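Local coordinates for FLAP endonuclease-1 protein (Methanocaldococcus jannaschii, PDB 1A76), which cuts 5'-flap structures and acts as a 5'-3' exonuclease in DNA replication and repair, using magnesium as cofactor, at residues L32-T37 against N187-K192; T37-R42 against I54-N59. One frame throughout, in Å; residues are numbered along the deposited sequence.

Following the chain from its N terminus, helix 28-38 takes part in both contacts. Residues 32-37 on this helix form the first half of interaction 1. Residues 37-42, which have T37 in common with 32-37, run off the helix end and meet 54-59 at the start of helix 56-70, closing the short loop of interaction 2 within the N-domain. That small loop lies wholly within the much longer one closed when 187-192, between strands 183-186 and 196-199, returns against 32-37 and joins N- and I-domains. The two contacts are neighbours on helix 28-38: T190 packs on S38, L36 reaches I54, and the F35 ring touches the backbone of A57 as well as T189.

Interaction 1 of 2, residues L32-T37 against N187-K192; sequences LYQFLT and NLTTTK
Q34 and T190 meet from opposite directions, the glutamine reaching out from helix 28-38 to a threonine in the loop that follows strand 183-186. With CG anti to the backbone N (chi1 -170°) and the chain bent at chi2 (54°), Q34 lays its CG 3.3 Å from T190 OG1 and 3.6 Å from T189 OG1. Its amide lies beside T190, but the amide nitrogen clashes with the threonine methyl in the model, so the exact fit there is doubtful. The next residue, F35, crosses the T189 side chain at about a right angle: CE1 lies 3.9 Å from T189 CB, and the ring turns its edge to the T189 carbonyl, whose O sits in the ring plane 3.5 Å from CE1. Both Q34 and T189 pack on Q172. Cutting Q34 back to an alanine here would probably open a gap beside T189 and T190 where its CG now packs. An I-domain loop thus packs on an N-domain helix, the Q34 side chain about 7 Å from that of D173, a predicted magnesium ligand. Q34 meets the two threonines by van der Waals packing, without a hydrogen bond between the segments; the carbonyl probably gains weakly from the electropositive ring edge.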
ATOM      1  N   LEU A  32       1.728   6.489   0.614  1.00  6.73           N
ATOM      2  CA  LEU A  32       1.683   7.759  -0.101  1.00 10.03           C
ATOM      3  C   LEU A  32       0.334   8.452  -0.026  1.00  9.17           C
ATOM      4  O   LEU A  32       0.272   9.659   0.181  1.00  9.11           O
ATOM      5  CB  LEU A  32       2.061   7.540  -1.568  1.00 11.76           C
ATOM      6  CG  LEU A  32       3.543   7.816  -1.879  1.00 13.79           C
ATOM      7  CD1 LEU A  32       4.399   7.766  -0.615  1.00 12.52           C
ATOM      8  CD2 LEU A  32       4.029   6.816  -2.879  1.00 12.63           C
ATOM      9  N   TYR A  33      -0.735   7.687  -0.236  1.00 11.16           N
ATOM     10  CA  TYR A  33      -2.083   8.227  -0.174  1.00 10.74           C
ATOM     11  C   TYR A  33      -2.325   8.715   1.254  1.00  8.96           C
ATOM     12  O   TYR A  33      -2.896   9.783   1.467  1.00  9.44           O
ATOM     13  CB  TYR A  33      -3.098   7.151  -0.558  1.00 13.91           C
ATOM     14  CG  TYR A  33      -3.187   6.881  -2.047  1.00 17.08           C
ATOM     15  CD1 TYR A  33      -3.622   7.866  -2.935  1.00 18.14           C
ATOM     16  CD2 TYR A  33      -2.881   5.618  -2.565  1.00 18.19           C
ATOM     17  CE1 TYR A  33      -3.753   7.592  -4.309  1.00 19.49           C
ATOM     18  CE2 TYR A  33      -3.006   5.336  -3.922  1.00 19.69           C
ATOM     19  CZ  TYR A  33      -3.443   6.322  -4.791  1.00 21.03           C
ATOM     20  OH  TYR A  33      -3.559   6.021  -6.136  1.00 25.56           O
ATOM     21  N   GLN A  34      -1.852   7.941   2.229  1.00 10.23           N
ATOM     22  CA  GLN A  34      -1.993   8.292   3.641  1.00 11.76           C
ATOM     23  C   GLN A  34      -1.321   9.626   3.969  1.00 10.89           C
ATOM     24  O   GLN A  34      -1.897  10.447   4.675  1.00 11.45           O
ATOM     25  CB  GLN A  34      -1.406   7.185   4.524  1.00 14.96           C
ATOM     26  CG  GLN A  34      -1.715   7.337   6.000  1.00 16.78           C
ATOM     27  CD  GLN A  34      -3.203   7.474   6.272  1.00 18.40           C
ATOM     28  OE1 GLN A  34      -4.001   6.618   5.875  1.00 18.27           O
ATOM     29  NE2 GLN A  34      -3.584   8.556   6.942  1.00 17.34           N
ATOM     30  N   PHE A  35      -0.108   9.830   3.459  1.00 11.93           N
ATOM     31  CA  PHE A  35       0.640  11.072   3.687  1.00 12.64           C
ATOM     32  C   PHE A  35      -0.102  12.247   3.078  1.00 11.94           C
ATOM     33  O   PHE A  35      -0.166  13.320   3.667  1.00 13.47           O
ATOM     34  CB  PHE A  35       2.043  11.012   3.046  1.00 10.60           C
ATOM     35  CG  PHE A  35       2.972   9.996   3.677  1.00  9.96           C
ATOM     36  CD1 PHE A  35       2.783   9.563   4.989  1.00  8.70           C
ATOM     37  CD2 PHE A  35       4.020   9.450   2.935  1.00  8.53           C
ATOM     38  CE1 PHE A  35       3.629   8.597   5.545  1.00  8.14           C
ATOM     39  CE2 PHE A  35       4.867   8.484   3.475  1.00  9.22           C
ATOM     40  CZ  PHE A  35       4.674   8.055   4.781  1.00  6.13           C
ATOM     41  N   LEU A  36      -0.649  12.029   1.884  1.00 12.94           N
ATOM     42  CA  LEU A  36      -1.371  13.061   1.163  1.00 14.30           C
ATOM     43  C   LEU A  36      -2.606  13.524   1.916  1.00 16.00           C
ATOM     44  O   LEU A  36      -2.925  14.714   1.896  1.00 15.54           O
ATOM     45  CB  LEU A  36      -1.780  12.562  -0.229  1.00 13.50           C
ATOM     46  CG  LEU A  36      -0.727  12.676  -1.336  1.00 11.62           C
ATOM     47  CD1 LEU A  36      -1.096  11.819  -2.536  1.00 10.96           C
ATOM     48  CD2 LEU A  36      -0.608  14.136  -1.739  1.00 13.28           C
ATOM     49  N   THR A  37      -3.307  12.604   2.572  1.00 16.92           N
ATOM     50  CA  THR A  37      -4.502  13.011   3.290  1.00 18.68           C
ATOM     51  C   THR A  37      -4.264  13.481   4.723  1.00 18.36           C
ATOM     52  O   THR A  37      -5.056  14.269   5.227  1.00 20.78           O
ATOM     53  CB  THR A  37      -5.636  11.903   3.266  1.00 18.50           C
ATOM     54  OG1 THR A  37      -5.921  11.462   4.596  1.00 22.44           O
ATOM     55  CG2 THR A  37      -5.259  10.718   2.402  1.00 11.54           C
ATOM     56  N   ASN A 187      -1.232   2.010  11.524  1.00 11.68           N
ATOM     57  CA  ASN A 187      -0.933   3.236  12.268  1.00 14.67           C
ATOM     58  C   ASN A 187       0.520   3.579  12.527  1.00 13.96           C
ATOM     59  O   ASN A 187       0.868   4.042  13.620  1.00 16.21           O
ATOM     60  CB  ASN A 187      -1.690   3.255  13.589  1.00 14.55           C
ATOM     61  CG  ASN A 187      -3.170   3.120  13.384  1.00 17.30           C
ATOM     62  OD1 ASN A 187      -3.702   3.611  12.395  1.00 14.87           O
ATOM     63  ND2 ASN A 187      -3.841   2.443  14.299  1.00 14.88           N
ATOM     64  N   LEU A 188       1.367   3.349  11.530  1.00 16.24           N
ATOM     65  CA  LEU A 188       2.772   3.723  11.632  1.00 18.19           C
ATOM     66  C   LEU A 188       2.930   4.911  10.678  1.00 18.82           C
ATOM     67  O   LEU A 188       3.632   5.870  10.992  1.00 21.45           O
ATOM     68  CB  LEU A 188       3.705   2.572  11.217  1.00 14.31           C
ATOM     69  CG  LEU A 188       3.924   1.435  12.223  1.00 11.07           C
ATOM     70  CD1 LEU A 188       4.941   0.434  11.668  1.00  9.95           C
ATOM     71  CD2 LEU A 188       4.425   1.996  13.565  1.00 13.08           C
ATOM     72  N   THR A 189       2.247   4.856   9.531  1.00 17.58           N
ATOM     73  CA  THR A 189       2.311   5.940   8.540  1.00 18.32           C
ATOM     74  C   THR A 189       1.467   7.151   8.959  1.00 18.67           C
ATOM     75  O   THR A 189       1.602   8.248   8.409  1.00 19.96           O
ATOM     76  CB  THR A 189       1.858   5.463   7.138  1.00 18.12           C
ATOM     77  OG1 THR A 189       0.569   4.845   7.216  1.00 21.30           O
ATOM     78  CG2 THR A 189       2.858   4.473   6.573  1.00 15.12           C
ATOM     79  N   THR A 190       0.592   6.922   9.929  1.00 19.17           N
ATOM     80  CA  THR A 190      -0.270   7.942  10.520  1.00 21.65           C
ATOM     81  C   THR A 190      -0.359   7.456  11.955  1.00 22.19           C
ATOM     82  O   THR A 190      -0.734   6.309  12.204  1.00 21.89           O
ATOM     83  CB  THR A 190      -1.689   7.962   9.937  1.00 23.12           C
ATOM     84  OG1 THR A 190      -1.967   6.726   9.264  1.00 27.75           O
ATOM     85  CG2 THR A 190      -1.833   9.117   8.988  1.00 24.00           C
ATOM     86  N   THR A 191      -0.025   8.325  12.896  1.00 20.52           N
ATOM     87  CA  THR A 191      -0.001   7.930  14.284  1.00 21.77           C
ATOM     88  C   THR A 191      -1.110   8.467  15.185  1.00 20.10           C
ATOM     89  O   THR A 191      -0.945   8.518  16.411  1.00 19.22           O
ATOM     90  CB  THR A 191       1.351   8.312  14.867  1.00 22.59           C
ATOM     91  OG1 THR A 191       1.508   9.725  14.779  1.00 23.99           O
ATOM     92  CG2 THR A 191       2.470   7.657  14.070  1.00 22.77           C
ATOM     93  N   LYS A 192      -2.235   8.859  14.588  1.00 21.18           N
ATOM     94  CA  LYS A 192      -3.359   9.373  15.366  1.00 23.17           C
ATOM     95  C   LYS A 192      -3.698   8.367  16.460  1.00 22.99           C
ATOM     96  O   LYS A 192      -3.973   8.736  17.605  1.00 23.94           O
ATOM     97  CB  LYS A 192      -4.580   9.579  14.469  1.00 26.02           C
ATOM     98  CG  LYS A 192      -5.859   9.881  15.228  1.00 30.64           C
ATOM     99  CD  LYS A 192      -6.029  11.377  15.443  1.00 33.49           C
ATOM    100  CE  LYS A 192      -7.488  11.786  15.347  1.00 35.99           C
ATOM    101  NZ  LYS A 192      -7.659  12.961  14.457  1.00 33.38           N
TER

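Interaction 2 of 2, residues T37-R42 against I54-N59; sequences TSIRLR and ITSAYN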
ATOM      1  N   THR A  37      -3.307  12.604   2.572  1.00 16.92           N
ATOM      2  CA  THR A  37      -4.502  13.011   3.290  1.00 18.68           C
ATOM      3  C   THR A  37      -4.264  13.481   4.723  1.00 18.36           C
ATOM      4  O   THR A  37      -5.056  14.269   5.227  1.00 20.78           O
ATOM      5  CB  THR A  37      -5.636  11.903   3.266  1.00 18.50           C
ATOM      6  OG1 THR A  37      -5.921  11.462   4.596  1.00 22.44           O
ATOM      7  CG2 THR A  37      -5.259  10.718   2.402  1.00 11.54           C
ATOM      8  N   SER A  38      -3.175  13.045   5.366  1.00 18.77           N
ATOM      9  CA  SER A  38      -2.908  13.455   6.752  1.00 16.20           C
ATOM     10  C   SER A  38      -1.793  14.484   6.968  1.00 18.07           C
ATOM     11  O   SER A  38      -1.747  15.141   8.012  1.00 17.53           O
ATOM     12  CB  SER A  38      -2.643  12.226   7.636  1.00 16.00           C
ATOM     13  OG  SER A  38      -1.555  11.452   7.163  1.00 19.45           O
ATOM     14  N   ILE A  39      -0.896  14.628   5.997  1.00 20.47           N
ATOM     15  CA  ILE A  39       0.194  15.600   6.110  1.00 18.90           C
ATOM     16  C   ILE A  39      -0.220  16.849   5.343  1.00 21.79           C
ATOM     17  O   ILE A  39       0.023  16.971   4.143  1.00 20.31           O
ATOM     18  CB  ILE A  39       1.524  15.054   5.523  1.00 17.61           C
ATOM     19  CG1 ILE A  39       1.951  13.794   6.283  1.00 13.46           C
ATOM     20  CG2 ILE A  39       2.615  16.105   5.638  1.00 16.95           C
ATOM     21  CD1 ILE A  39       3.275  13.196   5.818  1.00 13.19           C
ATOM     22  N   ARG A  40      -0.855  17.779   6.046  1.00 26.91           N
ATOM     23  CA  ARG A  40      -1.327  18.998   5.416  1.00 33.25           C
ATOM     24  C   ARG A  40      -1.097  20.238   6.273  1.00 36.74           C
ATOM     25  O   ARG A  40      -0.619  20.153   7.406  1.00 37.83           O
ATOM     26  CB  ARG A  40      -2.814  18.848   5.091  1.00 34.82           C
ATOM     27  CG  ARG A  40      -3.077  18.016   3.854  1.00 36.21           C
ATOM     28  CD  ARG A  40      -4.410  17.293   3.928  1.00 39.13           C
ATOM     29  NE  ARG A  40      -4.647  16.490   2.732  1.00 39.98           N
ATOM     30  CZ  ARG A  40      -5.102  16.981   1.585  1.00 40.32           C
ATOM     31  NH1 ARG A  40      -5.379  18.275   1.484  1.00 42.07           N
ATOM     32  NH2 ARG A  40      -5.289  16.178   0.541  1.00 38.89           N
ATOM     33  N   LEU A  41      -1.435  21.395   5.715  1.00 40.38           N
ATOM     34  CA  LEU A  41      -1.268  22.655   6.423  1.00 43.91           C
ATOM     35  C   LEU A  41      -2.323  22.801   7.507  1.00 46.32           C
ATOM     36  O   LEU A  41      -3.181  21.935   7.673  1.00 45.94           O
ATOM     37  CB  LEU A  41      -1.355  23.827   5.438  1.00 45.11           C
ATOM     38  CG  LEU A  41      -0.064  24.615   5.186  1.00 44.97           C
ATOM     39  CD1 LEU A  41       1.150  23.696   5.289  1.00 45.50           C
ATOM     40  CD2 LEU A  41      -0.127  25.259   3.808  1.00 45.69           C
ATOM     41  N   ARG A  42      -2.252  23.901   8.248  1.00 48.24           N
ATOM     42  CA  ARG A  42      -3.200  24.166   9.322  1.00 49.77           C
ATOM     43  C   ARG A  42      -4.642  24.123   8.827  1.00 48.61           C
ATOM     44  O   ARG A  42      -5.530  23.630   9.525  1.00 49.83           O
ATOM     45  CB  ARG A  42      -2.921  25.537   9.942  1.00 53.68           C
ATOM     46  CG  ARG A  42      -3.335  25.655  11.404  1.00 57.29           C
ATOM     47  CD  ARG A  42      -4.200  26.883  11.634  1.00 60.77           C
ATOM     48  NE  ARG A  42      -5.494  26.540  12.218  1.00 62.08           N
ATOM     49  CZ  ARG A  42      -5.662  26.100  13.461  1.00 62.68           C
ATOM     50  NH1 ARG A  42      -4.612  25.948  14.257  1.00 64.38           N
ATOM     51  NH2 ARG A  42      -6.879  25.817  13.910  1.00 62.10           N
ATOM     52  N   ILE A  54       2.667  19.822  -4.866  1.00 16.01           N
ATOM     53  CA  ILE A  54       2.422  19.114  -3.614  1.00 15.03           C
ATOM     54  C   ILE A  54       3.623  18.299  -3.133  1.00 15.15           C
ATOM     55  O   ILE A  54       4.132  17.425  -3.849  1.00 15.78           O
ATOM     56  CB  ILE A  54       1.196  18.198  -3.738  1.00 17.17           C
ATOM     57  CG1 ILE A  54      -0.068  19.057  -3.889  1.00 16.58           C
ATOM     58  CG2 ILE A  54       1.077  17.319  -2.504  1.00 15.94           C
ATOM     59  CD1 ILE A  54      -1.285  18.267  -4.311  1.00 14.31           C
ATOM     60  N   THR A  55       4.049  18.586  -1.903  1.00 13.19           N
ATOM     61  CA  THR A  55       5.212  17.921  -1.295  1.00 12.32           C
ATOM     62  C   THR A  55       4.851  17.009  -0.124  1.00 13.54           C
ATOM     63  O   THR A  55       5.719  16.431   0.527  1.00 11.95           O
ATOM     64  CB  THR A  55       6.228  18.971  -0.808  1.00  9.82           C
ATOM     65  OG1 THR A  55       5.602  19.836   0.144  1.00  9.53           O
ATOM     66  CG2 THR A  55       6.721  19.814  -1.976  1.00  8.35           C
ATOM     67  N   SER A  56       3.558  16.898   0.140  1.00 12.86           N
ATOM     68  CA  SER A  56       3.034  16.054   1.209  1.00 12.76           C
ATOM     69  C   SER A  56       3.675  14.658   1.268  1.00  9.90           C
ATOM     70  O   SER A  56       4.078  14.197   2.348  1.00  9.39           O
ATOM     71  CB  SER A  56       1.513  15.916   1.029  1.00 12.16           C
ATOM     72  OG  SER A  56       0.833  16.881   1.808  1.00 16.20           O
ATOM     73  N   ALA A  57       3.765  13.991   0.116  1.00  6.94           N
ATOM     74  CA  ALA A  57       4.337  12.641   0.040  1.00  7.47           C
ATOM     75  C   ALA A  57       5.837  12.579   0.348  1.00  9.69           C
ATOM     76  O   ALA A  57       6.306  11.664   1.025  1.00 10.13           O
ATOM     77  CB  ALA A  57       4.086  12.049  -1.324  1.00  3.14           C
ATOM     78  N   TYR A  58       6.591  13.542  -0.171  1.00 12.12           N
ATOM     79  CA  TYR A  58       8.027  13.577   0.058  1.00  9.87           C
ATOM     80  C   TYR A  58       8.316  13.751   1.566  1.00  9.56           C
ATOM     81  O   TYR A  58       9.263  13.157   2.108  1.00 11.80           O
ATOM     82  CB  TYR A  58       8.663  14.724  -0.756  1.00  9.84           C
ATOM     83  CG  TYR A  58       8.205  14.803  -2.213  1.00  8.56           C
ATOM     84  CD1 TYR A  58       7.833  13.655  -2.911  1.00  9.19           C
ATOM     85  CD2 TYR A  58       8.139  16.029  -2.882  1.00  8.19           C
ATOM     86  CE1 TYR A  58       7.403  13.717  -4.234  1.00 11.92           C
ATOM     87  CE2 TYR A  58       7.712  16.103  -4.207  1.00 13.46           C
ATOM     88  CZ  TYR A  58       7.342  14.940  -4.875  1.00 11.01           C
ATOM     89  OH  TYR A  58       6.873  15.002  -6.161  1.00 13.73           O
ATOM     90  N   ASN A  59       7.492  14.562   2.232  1.00  8.10           N
ATOM     91  CA  ASN A  59       7.632  14.817   3.669  1.00 10.45           C
ATOM     92  C   ASN A  59       7.450  13.519   4.476  1.00 12.03           C
ATOM     93  O   ASN A  59       8.234  13.213   5.366  1.00 12.09           O
ATOM     94  CB  ASN A  59       6.600  15.889   4.105  1.00 10.90           C
ATOM     95  CG  ASN A  59       6.659  16.210   5.592  1.00 13.73           C
ATOM     96  OD1 ASN A  59       6.313  15.382   6.435  1.00 19.76           O
ATOM     97  ND2 ASN A  59       7.087  17.424   5.918  1.00 11.54           N
TER
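S56 and I39 make the one hydrogen bond of this contact: the hydroxyl OG of S56 donates to the backbone O of I39 at 2.5 Å, a very short distance whose exact value is doubtful. The hydroxyl approaches almost in line with the carbonyl, the angle C-O-OG at I39 O being about 169°. Beside this bond the isoleucine side chain points across to the first turn of helix 56-70. Its CD1 rests 3.7 Å from the backbone O of S56 and 3.8 Å from OD1 of N59, and its CG2 lies 3.9 Å from the same OD1, so both methyl groups touch the amide oxygen. CG2 stands anti to the backbone N of I39 and CG1 anti to its carbonyl carbon (chi1 -61°), which sends the two branches apart, CG2 and CD1 both reaching the N59 side-chain oxygen. The asparagine extends to meet them, with its CG anti to its own backbone N (chi1 179°).

Behind this first shell, S56 OG is also hydrogen-bonded to the backbone N of L47, so the buried hydroxyl ties I39 to the connecting loop, where L47 pairs in turn with the backbone of T55. The bond from N59 N to T55 O, 3.1 Å, belongs to the first turn of the helix. In the other segment, I39 is the first residue after helix 28-38 to leave helical geometry. Next to it R40 turns back, NE making a weak bond to L36 O while NH1 bonds to G44 O.

A serine at the start of one helix thus holds the chain leaving the other. The two helices, joined by a loop, make up the crossover between parallel neighbouring strands 23-27 and 74-79, a beta-alpha-beta type connection of the PIN-like N-domain.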